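Local coordinates for DNA protection during starvation protein (Agrobacterium tumefaciens, PDB 1O9R), which protects DNA from oxidative damage without binding it, by oxidising iron(II) with hydrogen peroxide and storing the iron(III) mineral inside a hollow dodecamer, at residues A[30-35]-A[112-117]; A[16-21]-A[126-131]; A[120-125]-A[142-147]. All coordinates share one frame; numbering follows the deposited sequence.

Contact 1. Residues A[30-35]-A[112-117]; sequences IDLALV and ERYGEV
In the core of the ferritin-like four-helix bundle, Leu32 of helix 12-42 meets Arg113, Tyr114 and Val117 of helix 103-130. The two short segments run antiparallel at 159°, with their axes 10.6 Å apart. Leu32 does most of the work and uses both methyl groups. Its CD2 sits squarely over one face of the Tyr114 ring, 3.7 Å from the ring centroid and 2° off the ring normal. This is a CH-pi contact. Leu32 CD2 also packs against Val117 CG2 at 3.9 Å. The other methyl, Leu32 CD1, rests on Arg113 CB at 3.6 Å. The CG of Leu32 stands anti to the backbone N (chi1 -165°), which sends CG, and with it the two methyls, toward helix 103-130. One turn later, Val35 sets its two methyls against the aliphatic part of Arg113, with Val35 CG2 4.2 Å from Arg113 CD.

The polar ends find partners just outside the two segments. Arg113 NE donates to Lys94 O and its NH1 to Ala109 O, so backbone carbonyls hold the guanidinium. Tyr114 OH is hydrogen-bonded to Thr36 OG1, which ties the ring back to helix 12-42. Leu62 of helix 48-75 touches both Leu32 and Tyr114. The Tyr114 side chain is about 9 Å from that of His40, an iron ligand.

Every touching residue is buried, and the two segments meet through carbon alone. Apolar packing therefore probably dominates, and the bonds at the ring hydroxyl and the guanidinium help to set how the groups lie.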
# COMPACT_ATOMS: atom_id res chain seq x y z
N ILE A 30 -27.54 -15.79 1.50
CA ILE A 30 -27.67 -14.80 2.57
C ILE A 30 -27.86 -15.48 3.92
O ILE A 30 -27.27 -15.09 4.95
CB ILE A 30 -28.82 -13.82 2.30
CG1 ILE A 30 -28.49 -12.97 1.05
CG2 ILE A 30 -29.14 -12.92 3.49
CD1 ILE A 30 -29.67 -12.18 0.46
N ASP A 31 -28.75 -16.50 3.99
CA ASP A 31 -28.93 -17.21 5.29
C ASP A 31 -27.61 -17.77 5.73
O ASP A 31 -27.23 -17.65 6.91
CB ASP A 31 -30.03 -18.26 5.03
CG ASP A 31 -30.43 -19.04 6.27
OD1 ASP A 31 -29.88 -18.90 7.37
OD2 ASP A 31 -31.37 -19.85 6.20
N LEU A 32 -26.84 -18.40 4.82
CA LEU A 32 -25.55 -18.95 5.23
C LEU A 32 -24.60 -17.86 5.72
O LEU A 32 -23.83 -18.14 6.64
CB LEU A 32 -24.92 -19.73 4.03
CG LEU A 32 -23.75 -20.63 4.45
CD1 LEU A 32 -24.33 -21.79 5.29
CD2 LEU A 32 -23.08 -21.22 3.22
N ALA A 33 -24.68 -16.66 5.11
CA ALA A 33 -23.82 -15.58 5.62
C ALA A 33 -24.21 -15.26 7.05
O ALA A 33 -23.32 -15.02 7.90
CB ALA A 33 -23.99 -14.35 4.72
N LEU A 34 -25.52 -15.21 7.38
CA LEU A 34 -25.93 -14.92 8.77
C LEU A 34 -25.52 -16.06 9.68
O LEU A 34 -25.06 -15.78 10.82
CB LEU A 34 -27.47 -14.76 8.83
CG LEU A 34 -28.00 -13.58 8.01
CD1 LEU A 34 -29.54 -13.54 8.11
CD2 LEU A 34 -27.41 -12.25 8.45
N VAL A 35 -25.65 -17.31 9.23
CA VAL A 35 -25.24 -18.46 10.02
C VAL A 35 -23.77 -18.39 10.39
O VAL A 35 -23.33 -18.75 11.49
CB VAL A 35 -25.52 -19.72 9.14
CG1 VAL A 35 -24.67 -20.86 9.54
CG2 VAL A 35 -27.02 -20.07 9.25
N GLU A 112 -23.20 -29.01 7.73
CA GLU A 112 -24.46 -29.38 7.08
C GLU A 112 -24.94 -28.28 6.13
O GLU A 112 -25.42 -28.58 5.04
CB GLU A 112 -25.54 -29.70 8.12
CG GLU A 112 -25.31 -31.00 8.88
CD GLU A 112 -26.49 -31.38 9.78
OE1 GLU A 112 -27.52 -30.65 9.87
OE2 GLU A 112 -26.33 -32.47 10.39
N ARG A 113 -24.83 -27.03 6.59
CA ARG A 113 -25.41 -25.91 5.81
C ARG A 113 -24.50 -25.59 4.64
O ARG A 113 -25.00 -25.23 3.57
CB ARG A 113 -25.76 -24.75 6.76
CG ARG A 113 -26.95 -25.18 7.66
CD ARG A 113 -27.07 -24.22 8.85
NE ARG A 113 -28.23 -24.63 9.69
CZ ARG A 113 -28.18 -25.65 10.54
NH1 ARG A 113 -27.13 -26.41 10.74
NH2 ARG A 113 -29.30 -25.99 11.27
N TYR A 114 -23.20 -25.52 4.90
CA TYR A 114 -22.28 -25.28 3.79
C TYR A 114 -22.38 -26.37 2.74
O TYR A 114 -22.33 -26.09 1.53
CB TYR A 114 -20.80 -25.21 4.29
CG TYR A 114 -20.42 -23.77 4.66
CD1 TYR A 114 -19.55 -23.08 3.81
CD2 TYR A 114 -20.85 -23.21 5.83
CE1 TYR A 114 -19.21 -21.76 4.20
CE2 TYR A 114 -20.55 -21.91 6.19
CZ TYR A 114 -19.71 -21.23 5.33
OH TYR A 114 -19.39 -19.90 5.65
N GLY A 115 -22.56 -27.65 3.14
CA GLY A 115 -22.75 -28.73 2.18
C GLY A 115 -24.01 -28.52 1.32
O GLY A 115 -23.98 -28.66 0.11
N GLU A 116 -25.09 -28.12 2.03
CA GLU A 116 -26.33 -27.89 1.25
C GLU A 116 -26.19 -26.76 0.24
O GLU A 116 -26.58 -26.87 -0.94
CB GLU A 116 -27.51 -27.64 2.21
CG GLU A 116 -27.82 -28.95 2.93
CD GLU A 116 -28.72 -28.78 4.11
OE1 GLU A 116 -29.20 -29.79 4.68
OE2 GLU A 116 -28.95 -27.62 4.51
N VAL A 117 -25.55 -25.66 0.65
CA VAL A 117 -25.40 -24.54 -0.29
C VAL A 117 -24.36 -24.87 -1.37
O VAL A 117 -24.62 -24.57 -2.55
CB VAL A 117 -24.97 -23.29 0.49
CG1 VAL A 117 -24.76 -22.12 -0.51
CG2 VAL A 117 -26.08 -22.91 1.48

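Contact 2. Residues A[16-21]-A[126-131]; sequences STVIGI and DDSDEA
Ile21 reaches Asp127 because its CG1 is anti to the carbonyl carbon (chi1 -64°) and the chain then continues extended to CD1. The terminal methyl thus lands on helix 103-130, with Ile21 CD1 3.6 Å from Asp127 CB. Ile21 CD1 also lies near the backbone, 4.1 Å from Ser128 N. Val18 has CG1 anti to its backbone N (chi1 170°), which leaves CG2 to meet Ala131, with Val18 CG2 3.8 Å from Ala131 CB. Thr17 adds a looser touch, its CG2 4.2 Å from the same Ala131 CB.

The side chains meet mostly through methyl and methylene groups, and the backbone at Ser128 joins in. The polar ends look to their own helices. Asp127 OD1 forms a salt bridge with Lys123 NZ, one turn earlier. Ser128 OG is hydrogen-bonded to Ala124 O, and Thr17 OG1 to Asn13 O. Asp127 therefore offers its CB to Ile21 while its carboxylate pairs with a lysine. Burial is uneven: Val18 and Ser128 are buried, whereas Thr17 is exposed.

The segments run nearly antiparallel, at 169°, with axes 9.8 Å apart. They join the early part of helix 12-42 to the C-terminal part of helix 103-130 and Ala131 just beyond, toward one end of the bundle. Helix 134-156 packs beside both: its Phe140 touches Ile21 and Ser128, and its Thr136 touches Val18 and Ser128. Leu76, in the loop after helix 48-75, also lies on Val18.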
# COMPACT_ATOMS: atom_id res chain seq x y z
N SER A 16 -36.13 -15.77 -17.65
CA SER A 16 -37.03 -16.11 -16.53
C SER A 16 -36.53 -17.30 -15.74
O SER A 16 -36.56 -17.33 -14.48
CB SER A 16 -38.40 -16.44 -17.22
OG SER A 16 -39.39 -16.74 -16.23
N THR A 17 -36.08 -18.35 -16.42
CA THR A 17 -35.58 -19.53 -15.72
C THR A 17 -34.41 -19.17 -14.79
O THR A 17 -34.32 -19.59 -13.64
CB THR A 17 -35.09 -20.61 -16.69
OG1 THR A 17 -36.26 -21.02 -17.49
CG2 THR A 17 -34.45 -21.86 -16.11
N VAL A 18 -33.48 -18.42 -15.40
CA VAL A 18 -32.24 -18.19 -14.61
C VAL A 18 -32.54 -17.20 -13.49
O VAL A 18 -31.92 -17.32 -12.40
CB VAL A 18 -31.11 -17.74 -15.49
CG1 VAL A 18 -29.91 -17.27 -14.72
CG2 VAL A 18 -30.71 -18.92 -16.42
N ILE A 19 -33.39 -16.18 -13.64
CA ILE A 19 -33.76 -15.33 -12.50
C ILE A 19 -34.25 -16.18 -11.35
O ILE A 19 -33.91 -15.95 -10.19
CB ILE A 19 -34.81 -14.29 -12.97
CG1 ILE A 19 -34.06 -13.24 -13.84
CG2 ILE A 19 -35.52 -13.66 -11.76
CD1 ILE A 19 -35.09 -12.35 -14.56
N GLY A 20 -35.10 -17.22 -11.61
CA GLY A 20 -35.57 -18.07 -10.53
C GLY A 20 -34.47 -18.82 -9.80
O GLY A 20 -34.43 -18.89 -8.58
N ILE A 21 -33.51 -19.34 -10.59
CA ILE A 21 -32.35 -20.04 -10.02
C ILE A 21 -31.52 -19.07 -9.16
O ILE A 21 -31.09 -19.46 -8.07
CB ILE A 21 -31.50 -20.63 -11.15
CG1 ILE A 21 -32.29 -21.71 -11.93
CG2 ILE A 21 -30.22 -21.25 -10.62
CD1 ILE A 21 -31.54 -22.02 -13.24
N ASP A 126 -25.20 -26.26 -13.54
CA ASP A 126 -25.74 -27.07 -14.70
C ASP A 126 -27.09 -26.55 -15.12
O ASP A 126 -27.34 -26.50 -16.36
CB ASP A 126 -25.87 -28.52 -14.22
CG ASP A 126 -24.58 -29.21 -13.85
OD1 ASP A 126 -23.46 -28.72 -14.16
OD2 ASP A 126 -24.62 -30.28 -13.21
N ASP A 127 -27.96 -26.14 -14.23
CA ASP A 127 -29.27 -25.63 -14.69
C ASP A 127 -29.11 -24.37 -15.53
O ASP A 127 -29.92 -24.09 -16.43
CB ASP A 127 -30.24 -25.41 -13.56
CG ASP A 127 -30.65 -26.70 -12.87
OD1 ASP A 127 -31.06 -26.76 -11.71
OD2 ASP A 127 -30.52 -27.77 -13.54
N SER A 128 -28.17 -23.49 -15.12
CA SER A 128 -27.95 -22.28 -15.89
C SER A 128 -27.35 -22.57 -17.26
O SER A 128 -27.79 -21.88 -18.22
CB SER A 128 -26.94 -21.35 -15.15
OG SER A 128 -27.45 -20.94 -13.93
N ASP A 129 -26.41 -23.49 -17.33
CA ASP A 129 -25.86 -23.89 -18.63
C ASP A 129 -26.98 -24.50 -19.50
O ASP A 129 -27.07 -24.23 -20.70
CB ASP A 129 -24.85 -25.02 -18.41
CG ASP A 129 -24.37 -25.68 -19.69
OD1 ASP A 129 -24.78 -26.83 -19.99
OD2 ASP A 129 -23.61 -25.05 -20.41
N GLU A 130 -27.82 -25.32 -18.89
CA GLU A 130 -28.91 -25.94 -19.69
C GLU A 130 -29.85 -24.89 -20.24
O GLU A 130 -30.41 -25.07 -21.34
CB GLU A 130 -29.64 -26.89 -18.75
CG GLU A 130 -29.02 -28.29 -18.67
CD GLU A 130 -29.79 -29.07 -17.62
OE1 GLU A 130 -30.97 -29.36 -17.89
OE2 GLU A 130 -29.29 -29.31 -16.49
N ALA A 131 -30.03 -23.77 -19.54
CA ALA A 131 -30.88 -22.67 -20.02
C ALA A 131 -30.16 -21.86 -21.09
O ALA A 131 -30.84 -20.99 -21.70
CB ALA A 131 -31.31 -21.78 -18.86

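Contact 3. Residues A[120-125]-A[142-147]; sequences MIRKAI and AASRDL
Ile121 and Leu147 make the tight part of this contact between helices 103-130 and 134-156. Their side chains cross at about a right angle, and Ile121 CG1 lies only 3.5 Å from Leu147 CD1. The other branch of Ile121 runs over the facing backbone. Its CG2 is anti to the backbone N (chi1 -68° for CG1), and this puts Ile121 CG2 3.7 Å from Ser144 N. The small side chains of Ala143 and Ser144 are consistent with this close approach; the axes come within 9.0 Å. Ile121 CG2 is 4.1 Å from Ala143 CB.

The other flank is looser and more polar, although its touching residues are buried in the assembly. Ile125 CD1 packs on Ser144 CB at 3.8 Å. Arg122 merely comes near, its NH1 4.2 Å from Ser144 OG, too far for a bond. Each has a better partner: Arg122 NH1 forms a salt bridge with Asp148, and Ser144 OG is hydrogen-bonded to Thr135 OG1 of a neighbouring subunit. Arg122 NE also pairs with Asp9 of that subunit. This flank is thus completed by another chain.

The two helices are successive in the chain and run antiparallel here, at 154°. Phe140, one turn before Ser144, packs on Ile121 and Ile125. Ser25 of helix 12-42 touches Ile121, and His65 of helix 48-75 touches Ala143, so all four long helices of the bundle meet around the contact.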
# COMPACT_ATOMS: atom_id res chain seq x y z
N MET A 120 -26.28 -26.98 -3.76
CA MET A 120 -27.27 -26.21 -4.50
C MET A 120 -26.58 -25.43 -5.64
O MET A 120 -27.13 -25.34 -6.76
CB MET A 120 -27.91 -25.19 -3.58
CG MET A 120 -28.69 -24.02 -4.10
SD MET A 120 -29.49 -23.06 -2.77
CE MET A 120 -29.55 -24.43 -1.52
N ILE A 121 -25.44 -24.82 -5.32
CA ILE A 121 -24.76 -24.00 -6.35
C ILE A 121 -24.16 -24.90 -7.38
O ILE A 121 -24.16 -24.49 -8.57
CB ILE A 121 -23.67 -23.18 -5.61
CG1 ILE A 121 -24.31 -22.14 -4.67
CG2 ILE A 121 -22.73 -22.55 -6.63
CD1 ILE A 121 -25.24 -21.12 -5.27
N ARG A 122 -23.71 -26.12 -7.08
CA ARG A 122 -23.22 -27.06 -8.06
C ARG A 122 -24.32 -27.36 -9.10
O ARG A 122 -24.10 -27.38 -10.32
CB ARG A 122 -22.78 -28.37 -7.37
CG ARG A 122 -22.01 -29.38 -8.19
CD ARG A 122 -21.60 -30.68 -7.45
NE ARG A 122 -21.50 -30.55 -5.99
CZ ARG A 122 -20.47 -29.85 -5.47
NH1 ARG A 122 -19.44 -29.44 -6.23
NH2 ARG A 122 -20.44 -29.63 -4.16
N LYS A 123 -25.57 -27.60 -8.60
CA LYS A 123 -26.69 -27.86 -9.53
C LYS A 123 -27.04 -26.60 -10.31
O LYS A 123 -27.41 -26.67 -11.49
CB LYS A 123 -27.90 -28.31 -8.66
CG LYS A 123 -29.11 -28.62 -9.58
CD LYS A 123 -30.17 -29.32 -8.72
CE LYS A 123 -31.31 -29.76 -9.65
NZ LYS A 123 -32.17 -28.63 -10.07
N ALA A 124 -26.93 -25.40 -9.70
CA ALA A 124 -27.23 -24.16 -10.39
C ALA A 124 -26.32 -23.96 -11.59
O ALA A 124 -26.81 -23.36 -12.57
CB ALA A 124 -27.15 -22.95 -9.43
N ILE A 125 -25.04 -24.40 -11.49
CA ILE A 125 -24.20 -24.24 -12.69
C ILE A 125 -24.84 -25.04 -13.86
O ILE A 125 -24.95 -24.44 -14.95
CB ILE A 125 -22.85 -24.90 -12.42
CG1 ILE A 125 -22.10 -24.23 -11.25
CG2 ILE A 125 -21.98 -24.92 -13.68
CD1 ILE A 125 -20.86 -25.04 -10.84
N ALA A 142 -17.80 -19.81 -10.15
CA ALA A 142 -16.84 -19.12 -9.22
C ALA A 142 -17.31 -19.32 -7.79
O ALA A 142 -16.47 -19.55 -6.90
CB ALA A 142 -16.78 -17.64 -9.59
N ALA A 143 -18.62 -19.23 -7.56
CA ALA A 143 -19.14 -19.43 -6.20
C ALA A 143 -18.86 -20.84 -5.73
O ALA A 143 -18.53 -21.13 -4.57
CB ALA A 143 -20.64 -19.08 -6.10
N SER A 144 -19.05 -21.85 -6.62
CA SER A 144 -18.84 -23.23 -6.30
C SER A 144 -17.40 -23.49 -5.88
O SER A 144 -17.16 -24.25 -4.95
CB SER A 144 -19.14 -24.05 -7.60
OG SER A 144 -18.93 -25.43 -7.39
N ARG A 145 -16.44 -22.88 -6.62
CA ARG A 145 -15.06 -23.12 -6.22
C ARG A 145 -14.80 -22.66 -4.79
O ARG A 145 -14.19 -23.38 -3.97
CB ARG A 145 -14.16 -22.25 -7.13
CG ARG A 145 -13.97 -23.03 -8.42
CD ARG A 145 -13.09 -22.37 -9.43
NE ARG A 145 -11.73 -22.20 -8.85
CZ ARG A 145 -10.83 -21.55 -9.58
NH1 ARG A 145 -11.01 -21.12 -10.81
NH2 ARG A 145 -9.64 -21.36 -8.97
N ASP A 146 -15.35 -21.50 -4.39
CA ASP A 146 -15.11 -21.05 -2.99
C ASP A 146 -15.98 -21.88 -2.03
O ASP A 146 -15.51 -22.13 -0.91
CB ASP A 146 -15.45 -19.56 -2.88
CG ASP A 146 -14.32 -18.67 -3.43
OD1 ASP A 146 -14.68 -17.49 -3.74
OD2 ASP A 146 -13.20 -19.16 -3.57
N LEU A 147 -17.22 -22.26 -2.38
CA LEU A 147 -18.02 -23.06 -1.42
C LEU A 147 -17.36 -24.40 -1.23
O LEU A 147 -17.40 -24.90 -0.08
CB LEU A 147 -19.45 -23.22 -1.96
CG LEU A 147 -20.30 -21.97 -1.67
CD1 LEU A 147 -21.42 -21.86 -2.70
CD2 LEU A 147 -20.78 -22.07 -0.21

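Overall arrangement
All three contacts use helix 103-130. Contacts 1 and 2 join it to helix 12-42, and contact 3 joins it to helix 134-156. Along the chain, contact 1 falls between the two segments of contact 2, and both segments of contact 1 precede those of contact 3; contacts 2 and 3 interleave. The centres of contacts 1 and 2 are 21 Å apart, and the centre of contact 3 lies about 13 Å from each of the other two centres. Contact 3 touches both: Val117 CG1 is 4.0 Å from Leu147 CD2, and Ile21 CG2 is 3.7 Å from Ala124 CB. Together they pack three long helices of the ferritin-like bundle. Twelve such subunits form the hollow shell that stores iron.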